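Local atomic coordinates of succinate--CoA ligase subunit alpha (Campylobacter jejuni, PDB entry 6MEL), a protein that belongs to the succinate--CoA ligase alpha-subunit family and carries a Rossmann-like CoA-binding domain followed by a CoA-ligase domain. Residues F16-E26 with T47-D55; D67-V78 with I90-P101. All blocks are in the same frame, centred on the assembly; numbering follows the deposited sequence. Where two conformers were deposited one is given.

Overall arrangement
From the N terminus the chain runs through strand 10-14 into the loop and helix of residues 16-26. It then makes strand 34-39 and comes back as segment 47-55, with the hairpin of strands 47-48 and 51-54, whose contact with 16-26 is interaction 1. That loop is closed before interaction 2 opens: strand 68-71 leads into helix 78-87, and strand 92-95 returns alongside strand 68-71, parallel to it, so the two contacts follow in series and neither crosses the other. Both reach the same sheet of the CoA-binding domain, interaction 1 at its hairpin edge and interaction 2 past strand 10-14. Their centres lie about 15 Å apart, and Phe72 joins them by packing on Ala21 and His24.

Interaction 1: residues F16-E26 with T47-D55; sequences FTGKEATFHAE and THLGKPVFD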
loop_
_atom_site.group_PDB
_atom_site.type_symbol
_atom_site.label_atom_id
_atom_site.label_comp_id
_atom_site.label_asym_id
_atom_site.label_seq_id
_atom_site.Cartn_x
_atom_site.Cartn_y
_atom_site.Cartn_z
ATOM N N PHE A 16 20.863 11.522 9.559
ATOM C CA PHE A 16 22.000 11.914 8.753
ATOM C C PHE A 16 23.147 10.896 8.815
ATOM O O PHE A 16 23.849 10.775 7.853
ATOM C CB PHE A 16 22.487 13.277 9.240
ATOM C CG PHE A 16 23.514 14.006 8.416
ATOM C CD1 PHE A 16 23.553 13.919 7.043
ATOM C CD2 PHE A 16 24.400 14.872 9.044
ATOM C CE1 PHE A 16 24.463 14.659 6.304
ATOM C CE2 PHE A 16 25.304 15.616 8.307
ATOM C CZ PHE A 16 25.343 15.500 6.940
ATOM N N THR A 17 23.351 10.193 9.936
ATOM C CA THR A 17 24.556 9.374 10.074
ATOM C C THR A 17 24.279 7.917 9.739
ATOM O O THR A 17 25.183 7.161 9.727
ATOM C CB THR A 17 25.215 9.451 11.459
ATOM O OG1 THR A 17 24.280 9.080 12.463
ATOM C CG2 THR A 17 25.764 10.821 11.754
ATOM N N GLY A 18 23.025 7.534 9.494
ATOM C CA GLY A 18 22.761 6.217 9.025
ATOM C C GLY A 18 23.501 5.938 7.710
ATOM O O GLY A 18 23.872 6.846 6.976
ATOM N N LYS A 19 23.684 4.653 7.406
ATOM C CA LYS A 19 24.500 4.216 6.283
ATOM C C LYS A 19 23.909 4.694 4.948
ATOM O O LYS A 19 24.578 5.315 4.122
ATOM C CB LYS A 19 24.596 2.690 6.308
ATOM C CG LYS A 19 25.989 2.137 6.095
ATOM C CD LYS A 19 25.988 0.682 5.664
ATOM C CE LYS A 19 27.128 0.352 4.721
ATOM N NZ LYS A 19 26.937 -0.983 4.108
ATOM N N GLU A 20 22.647 4.367 4.733
ATOM C CA GLU A 20 21.923 4.697 3.495
ATOM C C GLU A 20 21.841 6.212 3.322
ATOM O O GLU A 20 22.077 6.732 2.272
ATOM C CB GLU A 20 20.484 4.183 3.557
ATOM C CG GLU A 20 20.212 2.889 2.830
ATOM C CD GLU A 20 18.751 2.818 2.387
ATOM O OE1 GLU A 20 18.503 2.523 1.205
ATOM O OE2 GLU A 20 17.860 3.124 3.204
ATOM N N ALA A 21 21.427 6.892 4.385
ATOM C CA ALA A 21 21.313 8.330 4.414
ATOM C C ALA A 21 22.650 8.975 4.037
ATOM O O ALA A 21 22.670 9.967 3.293
ATOM C CB ALA A 21 20.897 8.796 5.783
ATOM N N THR A 22 23.748 8.409 4.561
ATOM C CA THR A 22 25.104 8.950 4.301
ATOM C C THR A 22 25.420 8.838 2.791
ATOM O O THR A 22 25.834 9.791 2.166
ATOM C CB THR A 22 26.167 8.244 5.167
ATOM O OG1 THR A 22 25.881 8.511 6.544
ATOM C CG2 THR A 22 27.585 8.687 4.821
ATOM N N PHE A 23 25.203 7.649 2.232
ATOM C CA PHE A 23 25.398 7.385 0.833
ATOM C C PHE A 23 24.615 8.413 -0.007
ATOM O O PHE A 23 25.196 9.068 -0.866
ATOM C CB PHE A 23 24.954 5.955 0.503
ATOM C CG PHE A 23 25.069 5.624 -0.958
ATOM C CD1 PHE A 23 26.249 5.088 -1.478
ATOM C CD2 PHE A 23 24.024 5.907 -1.827
ATOM C CE1 PHE A 23 26.361 4.817 -2.843
ATOM C CE2 PHE A 23 24.137 5.660 -3.191
ATOM C CZ PHE A 23 25.301 5.090 -3.695
ATOM N N HIS A 24 23.300 8.576 0.257
ATOM C CA HIS A 24 22.489 9.431 -0.563
ATOM C C HIS A 24 22.829 10.904 -0.324
ATOM O O HIS A 24 22.872 11.664 -1.281
ATOM C CB HIS A 24 20.996 9.126 -0.393
ATOM C CG HIS A 24 20.647 7.798 -0.969
ATOM N ND1 HIS A 24 20.643 7.572 -2.330
ATOM C CD2 HIS A 24 20.347 6.620 -0.377
ATOM C CE1 HIS A 24 20.292 6.315 -2.548
ATOM N NE2 HIS A 24 20.139 5.700 -1.364
ATOM N N ALA A 25 23.016 11.307 0.933
ATOM C CA ALA A 25 23.376 12.720 1.281
ATOM C C ALA A 25 24.622 13.162 0.501
ATOM O O ALA A 25 24.667 14.291 -0.032
ATOM C CB ALA A 25 23.598 12.911 2.766
ATOM N N GLU A 26 25.592 12.260 0.363
ATOM C CA GLU A 26 26.848 12.544 -0.350
ATOM C C GLU A 26 26.535 12.770 -1.833
ATOM O O GLU A 26 26.972 13.745 -2.432
ATOM C CB GLU A 26 27.823 11.386 -0.102
ATOM C CG GLU A 26 29.247 11.627 -0.583
ATOM C CD GLU A 26 30.208 10.531 -0.141
ATOM O OE1 GLU A 26 29.962 9.353 -0.472
ATOM O OE2 GLU A 26 31.179 10.851 0.567
ATOM N N THR A 47 30.794 16.206 13.367
ATOM C CA THR A 47 30.865 16.589 11.984
ATOM C C THR A 47 30.631 15.326 11.135
ATOM O O THR A 47 31.099 14.238 11.501
ATOM C CB THR A 47 32.212 17.268 11.698
ATOM O OG1 THR A 47 32.166 18.564 12.298
ATOM C CG2 THR A 47 32.472 17.477 10.234
ATOM N N HIS A 48 29.905 15.477 10.014
ATOM C CA HIS A 48 29.563 14.338 9.103
ATOM C C HIS A 48 29.397 14.899 7.688
ATOM O O HIS A 48 28.711 15.931 7.472
ATOM C CB HIS A 48 28.360 13.535 9.658
ATOM C CG HIS A 48 27.958 12.350 8.839
ATOM N ND1 HIS A 48 28.732 11.221 8.726
ATOM C CD2 HIS A 48 26.866 12.127 8.063
ATOM C CE1 HIS A 48 28.118 10.318 7.967
ATOM N NE2 HIS A 48 26.958 10.846 7.557
ATOM N N LEU A 49 30.165 14.323 6.755
ATOM C CA LEU A 49 30.256 14.802 5.382
ATOM C C LEU A 49 30.548 16.298 5.353
ATOM O O LEU A 49 30.002 17.024 4.521
ATOM C CB LEU A 49 28.933 14.502 4.666
ATOM C CG LEU A 49 28.587 13.023 4.551
ATOM C CD1 LEU A 49 27.219 12.852 3.891
ATOM C CD2 LEU A 49 29.671 12.291 3.746
ATOM N N GLY A 50 31.423 16.734 6.254
ATOM C CA GLY A 50 31.880 18.123 6.380
ATOM C C GLY A 50 30.840 19.095 6.919
ATOM O O GLY A 50 31.019 20.308 6.803
ATOM N N LYS A 51 29.760 18.603 7.537
ATOM C CA LYS A 51 28.705 19.483 8.018
ATOM C C LYS A 51 28.390 19.160 9.465
ATOM O O LYS A 51 28.640 18.057 9.922
ATOM C CB LYS A 51 27.442 19.274 7.168
ATOM C CG LYS A 51 27.650 19.540 5.694
ATOM C CD LYS A 51 27.931 20.992 5.425
ATOM C CE LYS A 51 28.387 21.214 3.998
ATOM N NZ LYS A 51 28.586 22.666 3.795
ATOM N N PRO A 52 27.787 20.109 10.205
ATOM C CA PRO A 52 27.440 19.880 11.602
ATOM C C PRO A 52 26.276 18.895 11.798
ATOM O O PRO A 52 25.352 18.827 10.981
ATOM C CB PRO A 52 27.130 21.296 12.120
ATOM C CG PRO A 52 26.757 22.093 10.894
ATOM C CD PRO A 52 27.532 21.477 9.745
ATOM N N VAL A 53 26.409 18.071 12.831
ATOM C CA VAL A 53 25.394 17.146 13.292
ATOM C C VAL A 53 24.793 17.758 14.544
ATOM O O VAL A 53 25.531 18.372 15.330
ATOM C CB VAL A 53 25.974 15.757 13.590
ATOM C CG1 VAL A 53 24.948 14.741 14.061
ATOM C CG2 VAL A 53 26.743 15.232 12.404
ATOM N N PHE A 54 23.476 17.595 14.693
ATOM C CA PHE A 54 22.733 18.082 15.816
ATOM C C PHE A 54 21.918 16.949 16.427
ATOM O O PHE A 54 21.578 15.962 15.719
ATOM C CB PHE A 54 21.805 19.196 15.364
ATOM C CG PHE A 54 22.509 20.348 14.716
ATOM C CD1 PHE A 54 22.974 21.422 15.484
ATOM C CD2 PHE A 54 22.726 20.363 13.355
ATOM C CE1 PHE A 54 23.648 22.481 14.882
ATOM C CE2 PHE A 54 23.385 21.427 12.750
ATOM C CZ PHE A 54 23.848 22.479 13.512
ATOM N N ASP A 55 21.553 17.103 17.705
ATOM C CA ASP A 55 20.713 16.113 18.373
ATOM C C ASP A 55 19.247 16.239 17.948
ATOM O O ASP A 55 18.533 15.269 18.058
ATOM C CB ASP A 55 20.799 16.228 19.892
ATOM C CG ASP A 55 22.165 15.825 20.434
ATOM O OD1 ASP A 55 22.712 14.786 20.008
ATOM O OD2 ASP A 55 22.673 16.571 21.223
#
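The backbones of 16-26 and 47-55 stay well apart, coming nearest where Glu26 CA passes Leu49 CA at 7.0 Å and Thr17 passes His48, so side chains bridge most of the gap. The imidazole of His48 stands edge-on over the Phe16 ring, planes at 88°, in a T-shaped stack with CD2 above the ring centre. With CG anti to the backbone N (chi1 -178°), the imidazole reaches across to the helix, where His48 NE2 donates to Thr22 OG1 at 2.8 Å, nearly in the ring plane. Thr22 OG1 passes the link on, donating to Gly18 O at 2.6 Å from above the carbonyl plane; Thr22 N reaches that oxygen from the other face. Gly18 is the N-cap of helix 19-31, the first helix of this Rossmann-like domain, so the hairpin is bonded into the helix's opening turn. Thr17 CG2 lies over one face of the imidazole in a CH-pi contact, 4.0 Å from His48 CG, while Thr17 OG1 bonds to Thr40. From the type I' turn of the hairpin, Leu49 CD1 packs 3.8 Å from Ala25 CB and also meets Phe16 CE1, and Val53 CG2 touches Phe16 CD2 at 4.1 Å.

Interaction 2: residues D67-V78 with I90-P101; sequences DVSLIFVPAFAV and IKLAVVITEHTP
Backbone hydrogen bonds zip Ser69 and Ile71 to Leu92, Val94 and Ile96. Strands 68-71 and 92-95 run parallel, their axes 14° apart, and the bonds alternate: Ser69 N gives to Leu92 O, Val94 N to Ser69 O, Ile71 N to Val94 O and Ile96 N to Ile71 O. The ladder starts at Asp67 O, which takes a bond from Lys91 N at 2.8 Å and a weak one from Leu92 N. CA-H...O contacts run between these bonds, as from Val68 CA to Leu92 O at 3.3 Å.

Apolar side chains divide between the two sheet faces. On one, Val68 meets Leu92 and Leu70 CD1 meets Val94 CG1. On the other, with CG1 beside the backbone N (chi1 -58°) and the chain extended beyond it, Ile71 CD1 reaches both Ala93 CB and Val95 CG2. The hydroxyl of Ser69, on this same face, bonds to Gln14 of the neighbouring strand. Leu70 CD1 also touches CG1 of Ile96, just past the end of strand 92-95, and there Phe72 lies alongside Ile96, Phe72 CE1 3.8 Å from Ile96 CG1.

With helix 78-87 between them, these strands form a beta-alpha-beta crossover of the Rossmann-like domain. The start of the helix packs back on the second strand through Val78 CG1, 3.7 Å from Val95 CG1.

Side chains also join the segments beyond the strands. Thr97 OG1 donates to Val73 O at 2.6 Å, tilted 26° from the carbonyl plane. Val78 crosses Thr100 at about a right angle, Val78 CB 3.4 Å from Thr100 OG1, and its CG2 packs on Thr97 CB. Ala75 CB rests against backbone carbonyls, 3.3 Å from His99 O and close to Glu98 O. Phe76 and His99 also pack against the chain of another protein in the assembly.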
loop_
_atom_site.group_PDB
_atom_site.type_symbol
_atom_site.label_atom_id
_atom_site.label_comp_id
_atom_site.label_asym_id
_atom_site.label_seq_id
_atom_site.Cartn_x
_atom_site.Cartn_y
_atom_site.Cartn_z
ATOM N N ASP A 67 14.985 25.541 6.212
ATOM C CA ASP A 67 13.555 25.319 6.374
ATOM C C ASP A 67 13.067 24.165 5.504
ATOM O O ASP A 67 11.851 23.977 5.354
ATOM C CB ASP A 67 12.747 26.608 6.223
ATOM C CG ASP A 67 12.801 27.260 4.864
ATOM O OD1 ASP A 67 13.388 26.672 3.942
ATOM O OD2 ASP A 67 12.286 28.379 4.769
ATOM N N VAL A 68 14.005 23.366 4.994
ATOM C CA VAL A 68 13.683 22.175 4.265
ATOM C C VAL A 68 14.425 21.009 4.912
ATOM O O VAL A 68 15.579 21.136 5.198
ATOM C CB VAL A 68 14.026 22.327 2.772
ATOM C CG1 VAL A 68 13.659 21.080 2.007
ATOM C CG2 VAL A 68 13.330 23.552 2.181
ATOM N N SER A 69 13.730 19.892 5.141
ATOM C CA SER A 69 14.337 18.721 5.709
ATOM C C SER A 69 14.134 17.515 4.794
ATOM O O SER A 69 13.052 17.317 4.176
ATOM C CB SER A 69 13.782 18.444 7.085
ATOM O OG SER A 69 14.441 17.327 7.655
ATOM N N LEU A 70 15.145 16.655 4.776
ATOM C CA LEU A 70 15.147 15.397 4.017
ATOM C C LEU A 70 15.271 14.259 5.038
ATOM O O LEU A 70 16.274 14.187 5.803
ATOM C CB LEU A 70 16.317 15.420 3.034
ATOM C CG LEU A 70 16.603 14.118 2.275
ATOM C CD1 LEU A 70 15.422 13.643 1.461
ATOM C CD2 LEU A 70 17.775 14.335 1.338
ATOM N N ILE A 71 14.253 13.395 5.082
ATOM C CA ILE A 71 14.069 12.449 6.194
ATOM C C ILE A 71 14.297 11.008 5.736
ATOM O O ILE A 71 13.556 10.475 4.880
ATOM C CB ILE A 71 12.679 12.630 6.808
ATOM C CG1 ILE A 71 12.484 14.075 7.289
ATOM C CG2 ILE A 71 12.445 11.593 7.897
ATOM C CD1 ILE A 71 11.205 14.333 8.017
ATOM N N PHE A 72 15.293 10.357 6.351
ATOM C CA PHE A 72 15.709 8.979 6.044
ATOM C C PHE A 72 15.515 8.032 7.234
ATOM O O PHE A 72 15.908 6.871 7.136
ATOM C CB PHE A 72 17.199 8.891 5.690
ATOM C CG PHE A 72 17.532 9.381 4.301
ATOM C CD1 PHE A 72 17.257 8.582 3.197
ATOM C CD2 PHE A 72 18.138 10.615 4.097
ATOM C CE1 PHE A 72 17.562 9.016 1.907
ATOM C CE2 PHE A 72 18.443 11.050 2.803
ATOM C CZ PHE A 72 18.142 10.259 1.718
ATOM N N VAL A 73 14.860 8.488 8.311
ATOM C CA VAL A 73 14.789 7.702 9.527
ATOM C C VAL A 73 13.936 6.453 9.288
ATOM O O VAL A 73 13.094 6.409 8.395
ATOM C CB VAL A 73 14.231 8.501 10.708
ATOM C CG1 VAL A 73 15.050 9.756 10.975
ATOM C CG2 VAL A 73 12.729 8.793 10.506
ATOM N N PRO A 74 14.137 5.397 10.093
ATOM C CA PRO A 74 13.375 4.172 9.931
ATOM C C PRO A 74 11.870 4.407 10.149
ATOM O O PRO A 74 11.455 5.391 10.731
ATOM C CB PRO A 74 13.914 3.253 11.047
ATOM C CG PRO A 74 15.266 3.870 11.471
ATOM C CD PRO A 74 15.076 5.351 11.242
ATOM N N ALA A 75 11.085 3.453 9.671
ATOM C CA ALA A 75 9.650 3.527 9.619
ATOM C C ALA A 75 9.043 3.813 11.001
ATOM O O ALA A 75 8.069 4.582 11.082
ATOM C CB ALA A 75 9.128 2.236 9.041
ATOM N N PHE A 76 9.632 3.246 12.063
ATOM C CA PHE A 76 9.108 3.401 13.377
ATOM C C PHE A 76 9.318 4.825 13.899
ATOM O O PHE A 76 8.722 5.155 14.911
ATOM C CB PHE A 76 9.658 2.354 14.354
ATOM C CG PHE A 76 11.168 2.361 14.511
ATOM C CD1 PHE A 76 11.803 3.329 15.274
ATOM C CD2 PHE A 76 11.945 1.366 13.920
ATOM C CE1 PHE A 76 13.194 3.339 15.417
ATOM C CE2 PHE A 76 13.336 1.374 14.053
ATOM C CZ PHE A 76 13.956 2.357 14.813
ATOM N N ALA A 77 10.166 5.625 13.238
ATOM C CA ALA A 77 10.549 6.953 13.712
ATOM C C ALA A 77 9.930 8.054 12.837
ATOM O O ALA A 77 10.036 9.246 13.162
ATOM C CB ALA A 77 12.088 7.074 13.774
ATOM N N VAL A 78 9.309 7.680 11.725
ATOM C CA VAL A 78 8.931 8.657 10.673
ATOM C C VAL A 78 7.917 9.669 11.236
ATOM O O VAL A 78 8.080 10.863 11.083
ATOM C CB VAL A 78 8.426 7.990 9.369
ATOM C CG1 VAL A 78 7.657 8.986 8.483
ATOM C CG2 VAL A 78 9.579 7.369 8.563
ATOM N N ILE A 90 10.195 23.796 10.220
ATOM C CA ILE A 90 10.427 23.339 8.843
ATOM C C ILE A 90 9.186 23.592 7.976
ATOM O O ILE A 90 8.082 23.374 8.424
ATOM C CB ILE A 90 10.855 21.864 8.822
ATOM C CG1 ILE A 90 12.171 21.673 9.575
ATOM C CG2 ILE A 90 10.938 21.336 7.396
ATOM C CD1 ILE A 90 13.370 22.381 8.932
ATOM N N LYS A 91 9.399 24.034 6.722
ATOM C CA LYS A 91 8.310 24.378 5.806
ATOM C C LYS A 91 8.041 23.280 4.770
ATOM O O LYS A 91 6.952 23.192 4.263
ATOM C CB LYS A 91 8.602 25.707 5.117
ATOM C CG LYS A 91 8.611 26.898 6.082
ATOM C CD LYS A 91 7.399 26.966 6.998
ATOM C CE LYS A 91 7.578 27.882 8.201
ATOM N NZ LYS A 91 6.713 27.460 9.337
ATOM N N LEU A 92 9.010 22.418 4.520
ATOM C CA LEU A 92 8.915 21.334 3.554
ATOM C C LEU A 92 9.765 20.166 4.082
ATOM O O LEU A 92 10.942 20.323 4.339
ATOM C CB LEU A 92 9.418 21.788 2.173
ATOM C CG LEU A 92 9.368 20.688 1.099
ATOM C CD1 LEU A 92 7.927 20.301 0.778
ATOM C CD2 LEU A 92 10.062 21.106 -0.191
ATOM N N ALA A 93 9.128 19.015 4.289
ATOM C CA ALA A 93 9.788 17.792 4.704
ATOM C C ALA A 93 9.596 16.741 3.622
ATOM O O ALA A 93 8.459 16.406 3.272
ATOM C CB ALA A 93 9.226 17.309 6.020
ATOM N N VAL A 94 10.720 16.229 3.127
ATOM C CA VAL A 94 10.748 15.220 2.127
ATOM C C VAL A 94 11.023 13.883 2.812
ATOM O O VAL A 94 12.089 13.683 3.403
ATOM C CB VAL A 94 11.814 15.558 1.066
ATOM C CG1 VAL A 94 11.846 14.512 -0.018
ATOM C CG2 VAL A 94 11.608 16.936 0.464
ATOM N N VAL A 95 10.073 12.951 2.742
ATOM C CA VAL A 95 10.167 11.740 3.563
ATOM C C VAL A 95 10.319 10.524 2.633
ATOM O O VAL A 95 9.374 10.152 1.964
ATOM C CB VAL A 95 8.938 11.571 4.485
ATOM C CG1 VAL A 95 9.083 10.356 5.377
ATOM C CG2 VAL A 95 8.642 12.815 5.302
ATOM N N ILE A 96 11.476 9.878 2.676
ATOM C CA ILE A 96 11.811 8.799 1.765
ATOM C C ILE A 96 11.225 7.465 2.221
ATOM O O ILE A 96 10.736 6.704 1.377
ATOM C CB ILE A 96 13.338 8.683 1.612
ATOM C CG1 ILE A 96 13.954 10.003 1.130
ATOM C CG2 ILE A 96 13.706 7.514 0.714
ATOM C CD1 ILE A 96 13.321 10.586 -0.118
ATOM N N THR A 97 11.301 7.194 3.528
ATOM C CA THR A 97 11.163 5.867 4.118
ATOM C C THR A 97 9.790 5.248 3.799
ATOM O O THR A 97 8.755 5.930 3.789
ATOM C CB THR A 97 11.319 5.979 5.638
ATOM O OG1 THR A 97 12.544 6.695 5.840
ATOM C CG2 THR A 97 11.322 4.655 6.370
ATOM N N GLU A 98 9.828 3.946 3.508
ATOM C CA GLU A 98 8.665 3.100 3.281
ATOM C C GLU A 98 8.285 2.387 4.600
ATOM O O GLU A 98 9.097 2.272 5.498
ATOM C CB GLU A 98 8.981 2.065 2.188
ATOM C CG GLU A 98 7.748 1.244 1.751
ATOM C CD GLU A 98 7.860 0.493 0.411
ATOM O OE1 GLU A 98 9.027 0.170 0.080
ATOM O OE2 GLU A 98 6.779 0.254 -0.307
ATOM N N HIS A 99 7.042 1.894 4.663
ATOM C CA HIS A 99 6.478 1.037 5.726
ATOM C C HIS A 99 6.147 1.840 6.984
ATOM O O HIS A 99 6.074 1.270 8.078
ATOM C CB HIS A 99 7.360 -0.209 6.000
ATOM C CG HIS A 99 7.631 -1.037 4.799
ATOM N ND1 HIS A 99 6.603 -1.502 3.969
ATOM C CD2 HIS A 99 8.797 -1.425 4.226
ATOM C CE1 HIS A 99 7.123 -2.192 2.972
ATOM N NE2 HIS A 99 8.468 -2.117 3.080
ATOM N N THR A 100 5.911 3.161 6.848
ATOM C CA THR A 100 5.443 3.954 7.997
ATOM C C THR A 100 4.022 3.511 8.360
ATOM O O THR A 100 3.162 3.436 7.487
ATOM C CB THR A 100 5.480 5.461 7.694
ATOM O OG1 THR A 100 6.801 5.835 7.315
ATOM C CG2 THR A 100 5.027 6.299 8.872
ATOM N N PRO A 101 3.702 3.187 9.628
ATOM C CA PRO A 101 2.314 2.904 9.996
ATOM C C PRO A 101 1.371 4.033 9.542
ATOM O O PRO A 101 1.689 5.217 9.697
ATOM C CB PRO A 101 2.387 2.723 11.525
ATOM C CG PRO A 101 3.814 2.272 11.783
ATOM C CD PRO A 101 4.626 3.063 10.770
#